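Transcriptional regulator, IclR family (Ruegeria sp. TM1040, PDB 3R4K) probably binds DNA through an N-terminal helix-turn-helix domain and regulates transcription in response to a small molecule sensed by its C-terminal domain. Local coordinates at residues L143-P148 with A178-T183; F150-L155 with A172-I177; G135-L140 with G184-I189; P202-D207 with G248-E253. All blocks are in the same frame, centred on the assembly; numbering follows the deposited sequence. Where two conformers were deposited one is given.

Overall arrangement
All four contacts belong to the C-terminal half of the chain, where contacts 1, 2 and 3 are nested: 150-155 with 172-177 lies inside the loop closed by 143-148 with 178-183, itself inside that closed by 135-140 with 184-189. Their centres are 9 to 12 Å apart and all three touch. Contacts 1 and 2 share helix 170-183, which runs on into strand 186-189 of contact 3. Contact 4 follows in series, about 20 Å from contact 2 between centres, but reaches contact 1 through Y145 and F204. Strands 186-189 and 196-204 are neighbours in one antiparallel sheet, so contacts 3 and 4 join helical and C-terminal segments to the probable effector-binding domain's sheet.

Contact 1: L143-P148 with A178-T183; sequences LAYSEP and AEVRRT
The phenol oxygen OH of Y145 lies 2.8 Å from the main-chain O of R181, a hydrogen bond of weak geometry in which the tyrosine is the donor. With CG beside its own backbone N (chi1 -69°), the tyrosine ring is carried across to the last turn of helix 170-183, and its CZ comes within 3.8 Å of R181 CA, oblique to the ring plane. The apolar part of the contact is small and close: A144 CB sits against both methyls of V180, 3.5 Å from V180 CG1 and 3.7 Å from V180 CG2, so that the two methyls straddle it. The extended R181 chain passes alongside A144, and A144 O lies over one face of the guanidinium; it is near NE but badly angled for a hydrogen bond, and since R181 was deposited in two conformers this detail is doubtful. Residues 143-146 form a type I turn, closed by S146 N to L143 O at 3.2 Å, so the contact sets the connection between helices 137-143 and 148-156 against the end of helix 170-183, within the GAF-like domain of IclR regulators. S146 OG turns back to V142 O, and the S146 side chain packs on V151 of helix 148-156. Beyond the pair, the Y145 ring meets F204 edge-to-face and also touches V210 of strand 210-219.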
loop_
_atom_site.group_PDB
_atom_site.type_symbol
_atom_site.label_atom_id
_atom_site.label_comp_id
_atom_site.label_asym_id
_atom_site.label_seq_id
_atom_site.Cartn_x
_atom_site.Cartn_y
_atom_site.Cartn_z
ATOM N N LEU A 143 -19.631 -9.897 3.970
ATOM C CA LEU A 143 -19.805 -10.765 5.144
ATOM C C LEU A 143 -19.282 -12.173 4.877
ATOM O O LEU A 143 -18.634 -12.763 5.735
ATOM C CB LEU A 143 -21.293 -10.831 5.526
ATOM C CG LEU A 143 -21.621 -10.824 7.011
ATOM C CD1 LEU A 143 -20.942 -9.659 7.736
ATOM C CD2 LEU A 143 -23.114 -10.760 7.227
ATOM N N ALA A 144 -19.537 -12.693 3.673
ATOM C CA ALA A 144 -19.141 -14.038 3.282
ATOM C C ALA A 144 -17.613 -14.247 3.288
ATOM O O ALA A 144 -17.154 -15.384 3.432
ATOM C CB ALA A 144 -19.694 -14.354 1.910
ATOM N N TYR A 145 -16.832 -13.160 3.163
ATOM C CA TYR A 145 -15.375 -13.249 3.141
ATOM C C TYR A 145 -14.725 -12.476 4.290
ATOM O O TYR A 145 -13.519 -12.201 4.257
ATOM C CB TYR A 145 -14.858 -12.794 1.778
ATOM C CG TYR A 145 -15.240 -13.782 0.699
ATOM C CD1 TYR A 145 -14.536 -14.966 0.540
ATOM C CD2 TYR A 145 -16.362 -13.577 -0.101
ATOM C CE1 TYR A 145 -14.890 -15.892 -0.433
ATOM C CE2 TYR A 145 -16.729 -14.499 -1.079
ATOM C CZ TYR A 145 -15.981 -15.652 -1.248
ATOM O OH TYR A 145 -16.298 -16.553 -2.227
ATOM N N SER A 146 -15.517 -12.207 5.338
ATOM C CA SER A 146 -15.083 -11.556 6.561
ATOM C C SER A 146 -14.704 -12.621 7.615
ATOM O O SER A 146 -15.027 -13.809 7.453
ATOM C CB SER A 146 -16.179 -10.634 7.084
ATOM O OG SER A 146 -16.147 -9.386 6.411
ATOM N N GLU A 147 -13.999 -12.196 8.680
ATOM C CA GLU A 147 -13.577 -13.082 9.768
ATOM C C GLU A 147 -14.791 -13.655 10.508
ATOM O O GLU A 147 -15.759 -12.922 10.738
ATOM C CB GLU A 147 -12.655 -12.350 10.759
ATOM C CG GLU A 147 -11.185 -12.331 10.370
ATOM C CD GLU A 147 -10.541 -13.665 10.044
ATOM O OE1 GLU A 147 -10.353 -14.493 10.967
ATOM O OE2 GLU A 147 -10.218 -13.875 8.852
ATOM N N PRO A 148 -14.756 -14.954 10.907
ATOM C CA PRO A 148 -15.915 -15.541 11.607
ATOM C C PRO A 148 -16.383 -14.707 12.804
ATOM O O PRO A 148 -17.588 -14.603 13.013
ATOM C CB PRO A 148 -15.401 -16.913 12.041
ATOM C CG PRO A 148 -14.352 -17.251 11.040
ATOM C CD PRO A 148 -13.681 -15.956 10.720
ATOM N N ALA A 178 -22.909 -18.860 3.170
ATOM C CA ALA A 178 -22.260 -20.095 2.744
ATOM C C ALA A 178 -22.381 -20.299 1.236
ATOM O O ALA A 178 -21.416 -20.736 0.599
ATOM C CB ALA A 178 -22.842 -21.281 3.495
ATOM N N GLU A 179 -23.537 -19.925 0.662
ATOM C CA GLU A 179 -23.786 -20.042 -0.776
ATOM C C GLU A 179 -22.939 -19.016 -1.574
ATOM O O GLU A 179 -22.440 -19.354 -2.655
ATOM C CB GLU A 179 -25.301 -19.896 -1.074
ATOM C CG GLU A 179 -25.738 -20.431 -2.438
ATOM C CD GLU A 179 -25.394 -21.853 -2.879
ATOM O OE1 GLU A 179 -24.897 -22.671 -2.065
ATOM O OE2 GLU A 179 -25.621 -22.140 -4.074
ATOM N N VAL A 180 -22.751 -17.789 -1.014
ATOM C CA VAL A 180 -21.956 -16.718 -1.632
ATOM C C VAL A 180 -20.459 -17.107 -1.580
ATOM O O VAL A 180 -19.763 -16.930 -2.587
ATOM C CB VAL A 180 -22.255 -15.266 -1.122
ATOM C CG1 VAL A 180 -22.741 -15.159 0.300
ATOM C CG2 VAL A 180 -21.147 -14.266 -1.450
ATOM N N ARG A 181 -19.992 -17.675 -0.432
ATOM C CA ARG A 181 -18.626 -18.173 -0.222
ATOM C C ARG A 181 -18.272 -19.204 -1.292
ATOM O O ARG A 181 -17.161 -19.214 -1.825
ATOM C CB ARG A 181 -18.500 -18.830 1.172
ATOM C CG ARG A 181 -18.393 -17.868 2.346
ATOM C CD ARG A 181 -18.041 -18.564 3.660
ATOM N NE ARG A 181 -18.129 -17.656 4.811
ATOM C CZ ARG A 181 -17.165 -17.467 5.711
ATOM N NH1 ARG A 181 -16.010 -18.112 5.604
ATOM N NH2 ARG A 181 -17.343 -16.614 6.711
ATOM N N ARG A 182 -19.239 -20.075 -1.594
ATOM C CA ARG A 182 -19.153 -21.183 -2.531
ATOM C C ARG A 182 -19.139 -20.746 -4.011
ATOM O O ARG A 182 -18.405 -21.340 -4.807
ATOM C CB ARG A 182 -20.351 -22.113 -2.278
ATOM C CG ARG A 182 -20.139 -23.555 -2.722
ATOM C CD ARG A 182 -21.426 -24.364 -2.664
ATOM N NE ARG A 182 -22.487 -23.841 -3.534
ATOM C CZ ARG A 182 -22.630 -24.145 -4.822
ATOM N NH1 ARG A 182 -21.770 -24.961 -5.420
ATOM N NH2 ARG A 182 -23.631 -23.628 -5.524
ATOM N N THR A 183 -19.971 -19.753 -4.382
ATOM C CA THR A 183 -20.135 -19.310 -5.773
ATOM C C THR A 183 -19.369 -18.026 -6.124
ATOM O O THR A 183 -19.175 -17.756 -7.308
ATOM C CB THR A 183 -21.625 -19.121 -6.088
ATOM O OG1 THR A 183 -22.150 -18.059 -5.289
ATOM C CG2 THR A 183 -22.439 -20.399 -5.882
#

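Contact 2: F150-L155 with A172-I177; sequences FVDAVL and AIRAEI
R174 NH2 donates to D152 OD1 at 2.9 Å, with an N-H...O angle of 150°, in a salt bridge at the solvent-exposed edge of two packed helices. The carboxylate oxygen is met on its anti side, somewhat out of plane, and the two flat groups are turned 60° apart; R174 NH1 stands farther from the same oxygen, at 3.5 Å, a near approach rather than a second bond. The arginine chain, extended from CG to NE, spans the gap between the helices, and L155 CD1 lies over the centre of one guanidinium face, 3.5 Å above its plane. That methyl also touches R174 CG at 3.4 Å. Beneath the bridge the contact is mainly aliphatic: L155 and I173 lie alongside each other, pointing opposite ways, with L155 CD2 3.7 Å from I173 CG2, while V151 CG1 and I177 CD1 meet tip to tip at 3.8 Å. The main chain satisfies its polar atoms along each helix, L155 N on V151 O and I177 N on I173 O. I173 and I177 also pack on L140 and L143 of helix 137-143. With the short axes 11.7 Å apart at 147°, this is an antiparallel helix pair with aliphatic filling and a charged outer edge, part of the helical layer of the GAF-like domain.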
loop_
_atom_site.group_PDB
_atom_site.type_symbol
_atom_site.label_atom_id
_atom_site.label_comp_id
_atom_site.label_asym_id
_atom_site.label_seq_id
_atom_site.Cartn_x
_atom_site.Cartn_y
_atom_site.Cartn_z
ATOM N N PHE A 150 -16.173 -11.378 13.056
ATOM C CA PHE A 150 -16.871 -10.199 12.518
ATOM C C PHE A 150 -18.309 -10.565 12.142
ATOM O O PHE A 150 -19.236 -9.837 12.503
ATOM C CB PHE A 150 -16.130 -9.570 11.324
ATOM C CG PHE A 150 -16.797 -8.313 10.807
ATOM C CD1 PHE A 150 -16.829 -7.159 11.575
ATOM C CD2 PHE A 150 -17.438 -8.300 9.571
ATOM C CE1 PHE A 150 -17.489 -6.014 11.121
ATOM C CE2 PHE A 150 -18.099 -7.152 9.115
ATOM C CZ PHE A 150 -18.118 -6.016 9.894
ATOM N N VAL A 151 -18.488 -11.717 11.473
ATOM C CA VAL A 151 -19.793 -12.261 11.078
ATOM C C VAL A 151 -20.624 -12.525 12.341
ATOM O O VAL A 151 -21.803 -12.163 12.372
ATOM C CB VAL A 151 -19.625 -13.533 10.206
ATOM C CG1 VAL A 151 -20.977 -14.161 9.861
ATOM C CG2 VAL A 151 -18.825 -13.233 8.937
ATOM N N ASP A 152 -19.992 -13.119 13.388
ATOM C CA ASP A 152 -20.619 -13.427 14.683
ATOM C C ASP A 152 -21.152 -12.155 15.352
ATOM O O ASP A 152 -22.287 -12.150 15.826
ATOM C CB ASP A 152 -19.628 -14.148 15.623
ATOM C CG ASP A 152 -19.352 -15.614 15.313
ATOM O OD1 ASP A 152 -20.114 -16.212 14.514
ATOM O OD2 ASP A 152 -18.373 -16.164 15.866
ATOM N N ALA A 153 -20.343 -11.076 15.342
ATOM C CA ALA A 153 -20.672 -9.770 15.906
ATOM C C ALA A 153 -21.879 -9.142 15.193
ATOM O O ALA A 153 -22.829 -8.735 15.859
ATOM C CB ALA A 153 -19.462 -8.851 15.812
ATOM N N VAL A 154 -21.850 -9.103 13.848
ATOM C CA VAL A 154 -22.893 -8.545 12.978
ATOM C C VAL A 154 -24.237 -9.283 13.193
ATOM O O VAL A 154 -25.285 -8.637 13.298
ATOM C CB VAL A 154 -22.424 -8.599 11.497
ATOM C CG1 VAL A 154 -23.587 -8.434 10.517
ATOM C CG2 VAL A 154 -21.333 -7.566 11.235
ATOM N N LEU A 155 -24.191 -10.622 13.299
ATOM C CA LEU A 155 -25.385 -11.458 13.465
ATOM C C LEU A 155 -25.893 -11.547 14.916
ATOM O O LEU A 155 -27.054 -11.917 15.112
ATOM C CB LEU A 155 -25.150 -12.864 12.890
ATOM C CG LEU A 155 -25.058 -12.924 11.359
ATOM C CD1 LEU A 155 -24.658 -14.272 10.904
ATOM C CD2 LEU A 155 -26.373 -12.533 10.693
ATOM N N ALA A 172 -30.738 -17.949 8.461
ATOM C CA ALA A 172 -31.011 -17.774 7.039
ATOM C C ALA A 172 -29.910 -16.950 6.375
ATOM O O ALA A 172 -29.541 -17.245 5.232
ATOM C CB ALA A 172 -32.358 -17.113 6.848
ATOM N N ILE A 173 -29.350 -15.957 7.104
ATOM C CA ILE A 173 -28.260 -15.107 6.607
ATOM C C ILE A 173 -26.983 -15.952 6.501
ATOM O O ILE A 173 -26.278 -15.861 5.495
ATOM C CB ILE A 173 -28.077 -13.821 7.473
ATOM C CG1 ILE A 173 -29.314 -12.907 7.334
ATOM C CG2 ILE A 173 -26.804 -13.047 7.090
ATOM C CD1 ILE A 173 -29.645 -12.287 8.444
ATOM N N ARG A 174 -26.713 -16.804 7.510
ATOM C CA ARG A 174 -25.554 -17.710 7.530
ATOM C C ARG A 174 -25.624 -18.727 6.374
ATOM O O ARG A 174 -24.591 -19.074 5.799
ATOM C CB ARG A 174 -25.458 -18.439 8.871
ATOM C CG ARG A 174 -24.965 -17.551 9.998
ATOM C CD ARG A 174 -24.633 -18.355 11.234
ATOM N NE ARG A 174 -24.287 -17.506 12.374
ATOM C CZ ARG A 174 -23.069 -17.033 12.627
ATOM N NH1 ARG A 174 -22.059 -17.291 11.796
ATOM N NH2 ARG A 174 -22.852 -16.288 13.702
ATOM N N ALA A 175 -26.848 -19.175 6.025
ATOM C CA ALA A 175 -27.096 -20.106 4.922
ATOM C C ALA A 175 -26.782 -19.427 3.581
ATOM O O ALA A 175 -26.151 -20.040 2.711
ATOM C CB ALA A 175 -28.543 -20.582 4.961
ATOM N N GLU A 176 -27.173 -18.142 3.454
ATOM C CA GLU A 176 -26.924 -17.315 2.276
ATOM C C GLU A 176 -25.416 -17.033 2.131
ATOM O O GLU A 176 -24.882 -17.220 1.038
ATOM C CB GLU A 176 -27.746 -16.006 2.346
ATOM C CG GLU A 176 -28.072 -15.392 0.985
ATOM C CD GLU A 176 -28.914 -16.193 0.001
ATOM O OE1 GLU A 176 -29.723 -17.049 0.437
ATOM O OE2 GLU A 176 -28.774 -15.940 -1.219
ATOM N N ILE A 177 -24.737 -16.671 3.250
ATOM C CA ILE A 177 -23.286 -16.435 3.346
ATOM C C ILE A 177 -22.524 -17.634 2.770
ATOM O O ILE A 177 -21.609 -17.441 1.965
ATOM C CB ILE A 177 -22.875 -16.141 4.822
ATOM C CG1 ILE A 177 -23.191 -14.688 5.208
ATOM C CG2 ILE A 177 -21.409 -16.481 5.122
ATOM C CD1 ILE A 177 -22.873 -14.381 6.620
#

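Contact 3: G135-L140 with G184-I189; sequences GTASGL and GLAQSI
S188 CB rests 3.5 Å from A137 N, where a short helix starts above an edge strand. With chi1 at 178°, S188 OG points away from its own main-chain N and toward the start of the helix, giving a weak, long hydrogen bond, OG to G135 O at 3.3 Å. Two residues back along the strand, A186 CB comes up under the helix, 3.3 Å from A137 O and 4.1 Å from L140 CB. A137 CB in turn points down at the strand's main chain between these two residues, 3.7 Å from A186 O. L140 adds a looser touch, CD1 near Q187 O. Such small side chains allow the first helical turn to lie close to the strand, with the A137 and S188 CA atoms 4.9 Å apart. In the next shell the helix start is fixed by T136, the N-cap residue, whose OG1 accepts from G139 N at 2.8 Å and is also bonded to T132 O. G139 carries no side chain where T136 OG1 approaches. Q187 faces away from the helix, and its OE1 is bonded to H197 NE2. G184, with positive phi (76°), turns the chain out of helix 170-183 into the strand. Within this chain, strand 186-189 is an outermost strand of the antiparallel sheet, paired with 196-204 through A186 with A200 and S188 with S198, and helix 137-143 packs across it, with A137 also on A200.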
loop_
_atom_site.group_PDB
_atom_site.type_symbol
_atom_site.label_atom_id
_atom_site.label_comp_id
_atom_site.label_asym_id
_atom_site.label_seq_id
_atom_site.Cartn_x
_atom_site.Cartn_y
_atom_site.Cartn_z
ATOM N N GLY A 135 -28.977 -7.019 4.486
ATOM C CA GLY A 135 -30.015 -6.620 3.538
ATOM C C GLY A 135 -29.592 -6.245 2.133
ATOM O O GLY A 135 -30.445 -5.941 1.292
ATOM N N THR A 136 -28.281 -6.245 1.859
ATOM C CA THR A 136 -27.784 -5.901 0.519
ATOM C C THR A 136 -26.943 -7.047 -0.032
ATOM O O THR A 136 -26.338 -7.784 0.751
ATOM C CB THR A 136 -26.951 -4.583 0.528
ATOM O OG1 THR A 136 -25.768 -4.747 1.311
ATOM C CG2 THR A 136 -27.718 -3.386 1.022
ATOM N N ALA A 137 -26.862 -7.164 -1.371
ATOM C CA ALA A 137 -26.000 -8.143 -2.031
ATOM C C ALA A 137 -24.535 -7.800 -1.704
ATOM O O ALA A 137 -23.753 -8.698 -1.401
ATOM C CB ALA A 137 -26.242 -8.131 -3.535
ATOM N N SER A 138 -24.198 -6.482 -1.698
ATOM C CA SER A 138 -22.868 -5.953 -1.368
ATOM C C SER A 138 -22.468 -6.365 0.049
ATOM O O SER A 138 -21.361 -6.875 0.239
ATOM C CB SER A 138 -22.823 -4.433 -1.520
ATOM O OG SER A 138 -23.209 -4.051 -2.827
ATOM N N GLY A 139 -23.388 -6.197 0.999
ATOM C CA GLY A 139 -23.191 -6.577 2.393
ATOM C C GLY A 139 -22.959 -8.063 2.579
ATOM O O GLY A 139 -22.067 -8.459 3.339
ATOM N N LEU A 140 -23.740 -8.904 1.862
ATOM C CA LEU A 140 -23.617 -10.368 1.920
ATOM C C LEU A 140 -22.291 -10.819 1.305
ATOM O O LEU A 140 -21.656 -11.721 1.852
ATOM C CB LEU A 140 -24.810 -11.074 1.246
ATOM C CG LEU A 140 -26.163 -10.913 1.948
ATOM C CD1 LEU A 140 -27.311 -11.183 0.993
ATOM C CD2 LEU A 140 -26.269 -11.787 3.194
ATOM N N GLY A 184 -18.949 -17.259 -5.121
ATOM C CA GLY A 184 -18.206 -16.013 -5.318
ATOM C C GLY A 184 -19.048 -14.828 -5.771
ATOM O O GLY A 184 -18.498 -13.806 -6.201
ATOM N N LEU A 185 -20.391 -14.958 -5.678
ATOM C CA LEU A 185 -21.373 -13.946 -6.083
ATOM C C LEU A 185 -22.601 -13.971 -5.160
ATOM O O LEU A 185 -23.107 -15.048 -4.815
ATOM C CB LEU A 185 -21.806 -14.182 -7.547
ATOM C CG LEU A 185 -22.591 -13.056 -8.220
ATOM C CD1 LEU A 185 -22.095 -12.827 -9.612
ATOM C CD2 LEU A 185 -24.061 -13.373 -8.266
ATOM N N ALA A 186 -23.077 -12.772 -4.781
ATOM C CA ALA A 186 -24.243 -12.580 -3.920
ATOM C C ALA A 186 -25.380 -11.919 -4.688
ATOM O O ALA A 186 -25.150 -11.067 -5.548
ATOM C CB ALA A 186 -23.873 -11.732 -2.705
ATOM N N GLN A 187 -26.611 -12.315 -4.357
ATOM C CA GLN A 187 -27.841 -11.763 -4.911
ATOM C C GLN A 187 -28.791 -11.369 -3.774
ATOM O O GLN A 187 -28.823 -12.043 -2.742
ATOM C CB GLN A 187 -28.514 -12.759 -5.856
ATOM C CG GLN A 187 -28.112 -12.573 -7.310
ATOM C CD GLN A 187 -28.863 -13.518 -8.217
ATOM O OE1 GLN A 187 -30.049 -13.336 -8.527
ATOM N NE2 GLN A 187 -28.192 -14.565 -8.653
ATOM N N SER A 188 -29.530 -10.257 -3.946
ATOM C CA SER A 188 -30.504 -9.764 -2.966
ATOM C C SER A 188 -31.638 -9.040 -3.671
ATOM O O SER A 188 -31.397 -8.145 -4.481
ATOM C CB SER A 188 -29.848 -8.853 -1.932
ATOM O OG SER A 188 -30.790 -8.339 -1.005
ATOM N N ILE A 189 -32.876 -9.450 -3.370
ATOM C CA ILE A 189 -34.079 -8.882 -3.958
ATOM C C ILE A 189 -34.864 -8.151 -2.873
ATOM O O ILE A 189 -35.389 -8.769 -1.947
ATOM C CB ILE A 189 -34.933 -9.946 -4.699
ATOM C CG1 ILE A 189 -34.063 -10.770 -5.683
ATOM C CG2 ILE A 189 -36.099 -9.283 -5.430
ATOM C CD1 ILE A 189 -34.567 -12.182 -5.983
#

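Contact 4: P202-D207 with G248-E253; sequences PIFGPD and GACPPE
F204 and P251 cross at about a right angle, the proline CD standing over the centre of the phenyl ring in a CH-pi contact: CD is 3.4 Å from the ring centroid and only 6° off the ring normal. P251 CG leans toward the far end of the ring, 3.8 Å from F204 CE1. The ring reaches this position with CG beside the backbone N of F204 (chi1 -63°), which lays it beneath the chain from A249 to P251. C250 is placed less directly, its SG 5.3 Å from the F204 ring centroid, an oblique cysteine sulfur-aromatic contact. At the root of the side chain, F204 CB packs against A249 O at 3.3 Å. Next to the ring the two backbones are tied by A249 N to G205 O, 3.1 Å and nearly straight (161°), although the donor comes from well above the carbonyl plane. G248, lacking a side chain, nestles its CA against two carbonyls, 3.4 Å from F204 O and 3.4 Å from G205 O, as CA-H...O contacts. F254 meets the F204 ring edge-to-face. P206 O is bonded to H17, in the helix-turn-helix region, and P206 packs on A71 of the second subunit. Here the irregular C-terminal tail, after helix 225-245, folds back over the end of sheet strand 196-204 in the GAF-like domain, held by the P251 CH-pi contact on F204 and the A249-G205 backbone hydrogen bond.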
loop_
_atom_site.group_PDB
_atom_site.type_symbol
_atom_site.label_atom_id
_atom_site.label_comp_id
_atom_site.label_asym_id
_atom_site.label_seq_id
_atom_site.Cartn_x
_atom_site.Cartn_y
_atom_site.Cartn_z
ATOM N N PRO A 202 -17.283 -9.759 -4.145
ATOM C CA PRO A 202 -16.349 -9.086 -3.232
ATOM C C PRO A 202 -15.102 -8.567 -3.966
ATOM O O PRO A 202 -14.721 -9.094 -5.011
ATOM C CB PRO A 202 -15.989 -10.187 -2.242
ATOM C CG PRO A 202 -16.080 -11.451 -3.059
ATOM C CD PRO A 202 -17.180 -11.234 -4.042
ATOM N N ILE A 203 -14.494 -7.501 -3.421
ATOM C CA ILE A 203 -13.261 -6.901 -3.917
ATOM C C ILE A 203 -12.236 -7.169 -2.841
ATOM O O ILE A 203 -12.501 -6.939 -1.650
ATOM C CB ILE A 203 -13.419 -5.390 -4.276
ATOM C CG1 ILE A 203 -14.512 -5.167 -5.349
ATOM C CG2 ILE A 203 -12.081 -4.751 -4.709
ATOM C CD1 ILE A 203 -14.298 -5.883 -6.770
ATOM N N PHE A 204 -11.106 -7.743 -3.247
ATOM C CA PHE A 204 -10.052 -8.110 -2.325
ATOM C C PHE A 204 -8.857 -7.222 -2.530
ATOM O O PHE A 204 -8.502 -6.927 -3.676
ATOM C CB PHE A 204 -9.677 -9.599 -2.507
ATOM C CG PHE A 204 -10.789 -10.579 -2.206
ATOM C CD1 PHE A 204 -11.163 -10.856 -0.891
ATOM C CD2 PHE A 204 -11.433 -11.259 -3.229
ATOM C CE1 PHE A 204 -12.194 -11.765 -0.613
ATOM C CE2 PHE A 204 -12.456 -12.177 -2.949
ATOM C CZ PHE A 204 -12.825 -12.429 -1.643
ATOM N N GLY A 205 -8.218 -6.837 -1.423
ATOM C CA GLY A 205 -7.010 -6.011 -1.449
ATOM C C GLY A 205 -5.722 -6.798 -1.625
ATOM O O GLY A 205 -5.749 -8.036 -1.692
ATOM N N PRO A 206 -4.566 -6.098 -1.679
ATOM C CA PRO A 206 -3.270 -6.794 -1.846
ATOM C C PRO A 206 -2.949 -7.841 -0.763
ATOM O O PRO A 206 -2.270 -8.827 -1.066
ATOM C CB PRO A 206 -2.250 -5.654 -1.825
ATOM C CG PRO A 206 -3.016 -4.438 -2.245
ATOM C CD PRO A 206 -4.374 -4.637 -1.622
ATOM N N ASP A 207 -3.475 -7.665 0.462
ATOM C CA ASP A 207 -3.279 -8.573 1.593
ATOM C C ASP A 207 -4.262 -9.783 1.592
ATOM O O ASP A 207 -4.246 -10.578 2.543
ATOM C CB ASP A 207 -3.421 -7.789 2.916
ATOM C CG ASP A 207 -4.759 -7.114 3.161
ATOM O OD1 ASP A 207 -5.555 -7.001 2.206
ATOM O OD2 ASP A 207 -4.986 -6.646 4.288
ATOM N N GLY A 248 -4.736 -6.402 -5.948
ATOM C CA GLY A 248 -5.375 -7.339 -5.033
ATOM C C GLY A 248 -5.106 -8.797 -5.342
ATOM O O GLY A 248 -4.656 -9.150 -6.431
ATOM N N ALA A 249 -5.356 -9.648 -4.353
ATOM C CA ALA A 249 -5.207 -11.099 -4.463
ATOM C C ALA A 249 -6.395 -11.764 -3.799
ATOM O O ALA A 249 -6.834 -11.324 -2.733
ATOM C CB ALA A 249 -3.904 -11.561 -3.831
ATOM N N CYS A 250 -6.951 -12.782 -4.467
ATOM C CA CYS A 250 -8.118 -13.512 -3.994
ATOM C C CYS A 250 -7.703 -14.570 -2.992
ATOM O O CYS A 250 -6.674 -15.212 -3.191
ATOM C CB CYS A 250 -8.873 -14.122 -5.172
ATOM S SG CYS A 250 -9.429 -12.903 -6.405
ATOM N N PRO A 251 -8.478 -14.804 -1.917
ATOM C CA PRO A 251 -8.124 -15.891 -0.992
ATOM C C PRO A 251 -8.448 -17.271 -1.609
ATOM O O PRO A 251 -9.219 -17.313 -2.568
ATOM C CB PRO A 251 -8.978 -15.581 0.240
ATOM C CG PRO A 251 -10.165 -14.903 -0.284
ATOM C CD PRO A 251 -9.747 -14.165 -1.525
ATOM N N PRO A 252 -7.869 -18.406 -1.129
ATOM C CA PRO A 252 -8.182 -19.713 -1.760
ATOM C C PRO A 252 -9.674 -20.080 -1.735
ATOM O O PRO A 252 -10.164 -20.710 -2.682
ATOM C CB PRO A 252 -7.350 -20.721 -0.944
ATOM C CG PRO A 252 -6.942 -20.010 0.302
ATOM C CD PRO A 252 -6.883 -18.556 -0.033
ATOM N N GLU A 253 -10.390 -19.649 -0.670
ATOM C CA GLU A 253 -11.829 -19.871 -0.448
ATOM C C GLU A 253 -12.734 -19.155 -1.499
ATOM O O GLU A 253 -13.954 -19.352 -1.476
ATOM C CB GLU A 253 -12.237 -19.447 0.984
ATOM C CG GLU A 253 -11.875 -18.013 1.352
ATOM C CD GLU A 253 -10.691 -17.840 2.283
ATOM O OE1 GLU A 253 -9.609 -18.396 1.987
ATOM O OE2 GLU A 253 -10.827 -17.085 3.273
#